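Local coordinates for response regulator (Caulobacter vibrioides, PDB 3T0Y), which probably acts in two-component stress signalling as a PhyR-type response regulator, this chain being its sigma-factor-like N-terminal part, at residues 39-44 against 89-94. Residues are numbered along the deposited sequence; the frame is centred on the assembly and turned at random.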
loop_
_atom_site.group_PDB
_atom_site.type_symbol
_atom_site.label_atom_id
_atom_site.label_comp_id
_atom_site.label_asym_id
_atom_site.label_seq_id
_atom_site.Cartn_x
_atom_site.Cartn_y
_atom_site.Cartn_z
ATOM N N GLN C 39 5.376 -2.751 -0.529
ATOM C CA GLN C 39 6.257 -1.781 0.115
ATOM C C GLN C 39 5.644 -0.390 0.121
ATOM O O GLN C 39 5.838 0.368 1.066
ATOM C CB GLN C 39 7.632 -1.744 -0.570
ATOM C CG GLN C 39 8.756 -1.230 0.334
ATOM C CD GLN C 39 8.938 -2.101 1.589
ATOM O OE1 GLN C 39 9.477 -3.214 1.516
ATOM N NE2 GLN C 39 8.467 -1.598 2.746
ATOM N N ALA C 40 4.902 -0.054 -0.927
ATOM C CA ALA C 40 4.250 1.257 -0.995
ATOM C C ALA C 40 3.224 1.424 0.121
ATOM O O ALA C 40 3.217 2.431 0.835
ATOM C CB ALA C 40 3.589 1.465 -2.349
ATOM N N THR C 41 2.351 0.429 0.262
ATOM C CA THR C 41 1.372 0.425 1.327
ATOM C C THR C 41 2.091 0.413 2.695
ATOM O O THR C 41 1.726 1.179 3.609
ATOM C CB THR C 41 0.408 -0.771 1.199
ATOM O OG1 THR C 41 -0.182 -0.777 -0.113
ATOM C CG2 THR C 41 -0.704 -0.672 2.230
ATOM N N GLY C 42 3.133 -0.411 2.822
ATOM C CA GLY C 42 3.864 -0.504 4.091
ATOM C C GLY C 42 4.546 0.812 4.477
ATOM O O GLY C 42 4.454 1.274 5.620
ATOM N N ASP C 43 5.223 1.427 3.509
ATOM C CA ASP C 43 5.852 2.719 3.725
ATOM C C ASP C 43 4.827 3.793 4.041
ATOM O O ASP C 43 5.104 4.710 4.792
ATOM C CB ASP C 43 6.692 3.123 2.512
ATOM C CG ASP C 43 7.904 2.233 2.331
ATOM O OD1 ASP C 43 8.172 1.431 3.242
ATOM O OD2 ASP C 43 8.609 2.341 1.302
ATOM N N HIS C 44 3.640 3.695 3.472
ATOM C CA HIS C 44 2.599 4.655 3.824
ATOM C C HIS C 44 2.343 4.625 5.335
ATOM O O HIS C 44 2.240 5.668 5.989
ATOM C CB HIS C 44 1.298 4.367 3.066
ATOM C CG HIS C 44 0.089 4.977 3.710
ATOM N ND1 HIS C 44 -0.189 6.329 3.649
ATOM C CD2 HIS C 44 -0.902 4.422 4.452
ATOM C CE1 HIS C 44 -1.307 6.577 4.310
ATOM N NE2 HIS C 44 -1.757 5.438 4.810
ATOM N N ARG C 89 -8.675 4.888 4.494
ATOM C CA ARG C 89 -9.146 3.524 4.713
ATOM C C ARG C 89 -8.742 2.628 3.546
ATOM O O ARG C 89 -8.557 1.421 3.713
ATOM C CB ARG C 89 -10.668 3.469 4.882
ATOM C CG ARG C 89 -11.202 4.286 6.043
ATOM C CD ARG C 89 -12.391 3.586 6.706
ATOM N NE ARG C 89 -13.596 4.415 6.756
ATOM C CZ ARG C 89 -13.706 5.543 7.454
ATOM N NH1 ARG C 89 -12.677 6.009 8.150
ATOM N NH2 ARG C 89 -14.842 6.222 7.441
ATOM N N LEU C 90 -8.610 3.222 2.367
ATOM C CA LEU C 90 -8.266 2.456 1.169
ATOM C C LEU C 90 -6.938 1.719 1.349
ATOM O O LEU C 90 -6.690 0.710 0.698
ATOM C CB LEU C 90 -8.192 3.366 -0.056
ATOM C CG LEU C 90 -9.494 3.987 -0.579
ATOM C CD1 LEU C 90 -9.185 5.123 -1.536
ATOM C CD2 LEU C 90 -10.394 2.950 -1.264
HETATM N N MSE C 91 -6.093 2.205 2.255
HETATM C CA MSE C 91 -4.784 1.593 2.435
HETATM C C MSE C 91 -4.861 0.239 3.172
HETATM O O MSE C 91 -3.880 -0.521 3.218
HETATM C CB MSE C 91 -3.821 2.572 3.107
HETATM C CG MSE C 91 -3.610 3.863 2.300
HETATM SE SE MSE C 91 -3.281 3.586 0.364
HETATM C CE MSE C 91 -1.396 3.271 0.593
ATOM N N ARG C 92 -6.031 -0.055 3.737
ATOM C CA ARG C 92 -6.272 -1.333 4.422
ATOM C C ARG C 92 -6.702 -2.424 3.456
ATOM O O ARG C 92 -6.856 -3.571 3.848
ATOM C CB ARG C 92 -7.349 -1.171 5.495
ATOM C CG ARG C 92 -6.912 -0.299 6.649
ATOM C CD ARG C 92 -5.863 -1.028 7.457
ATOM N NE ARG C 92 -6.441 -2.256 7.988
ATOM C CZ ARG C 92 -6.933 -2.375 9.215
ATOM N NH1 ARG C 92 -6.872 -1.346 10.050
ATOM N NH2 ARG C 92 -7.463 -3.530 9.608
ATOM N N ILE C 93 -6.934 -2.059 2.198
ATOM C CA ILE C 93 -7.257 -3.044 1.181
ATOM C C ILE C 93 -5.979 -3.583 0.518
ATOM O O ILE C 93 -5.071 -2.819 0.168
ATOM C CB ILE C 93 -8.145 -2.407 0.104
ATOM C CG1 ILE C 93 -9.459 -1.951 0.737
ATOM C CG2 ILE C 93 -8.365 -3.378 -1.038
ATOM C CD1 ILE C 93 -10.216 -0.983 -0.088
ATOM N N ALA C 94 -5.914 -4.895 0.343
ATOM C CA ALA C 94 -4.787 -5.503 -0.361
ATOM C C ALA C 94 -4.578 -4.739 -1.644
ATOM O O ALA C 94 -5.540 -4.476 -2.367
ATOM C CB ALA C 94 -5.054 -6.970 -0.667
#
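Met-91, present as selenomethionine, lies over one face of the His-44 imidazole. Its CG sits 3.8 Å from the centroid of the His-44 ring, displaced toward the NE2–CD2 rim, in a CH-pi contact 28° off the ring normal. The selenomethionine side chain is bent at chi2 and chi3, which carries Met-91 CE across toward the helix, 3.8 Å from His-44 CB. Met-91 SE lies farther off above the same face, 5.0 Å from the His-44 ring centroid. For its part, the histidine reaches out from the helix with CG anti to the backbone N (chi1 160°), presenting its face to the methionine.

One turn earlier on the helix, the Thr-41 methyl CG2 approaches the Met-91 carbonyl O at 3.3 Å. Thr-41 OG1 is hydrogen-bonded to Asp-38 OD2 and Arg-98 NH2. No hydrogen bond crosses between the segments, so their contact rests on van der Waals packing and the CH-pi contact.

Thr-36 of the second subunit also packs on both His-44 and Met-91. The buried contact joins the first turns of helix 39-54, in the sigma2-like region, to the linker between helices 86-89 and 95-106, whose residues 90-92 form a 3-10 turn and which leads into helix 95-106 of the sigma-like region; Thr-41 also touches Pro-95, and Met-91 touches Tyr-45 and Arg-98.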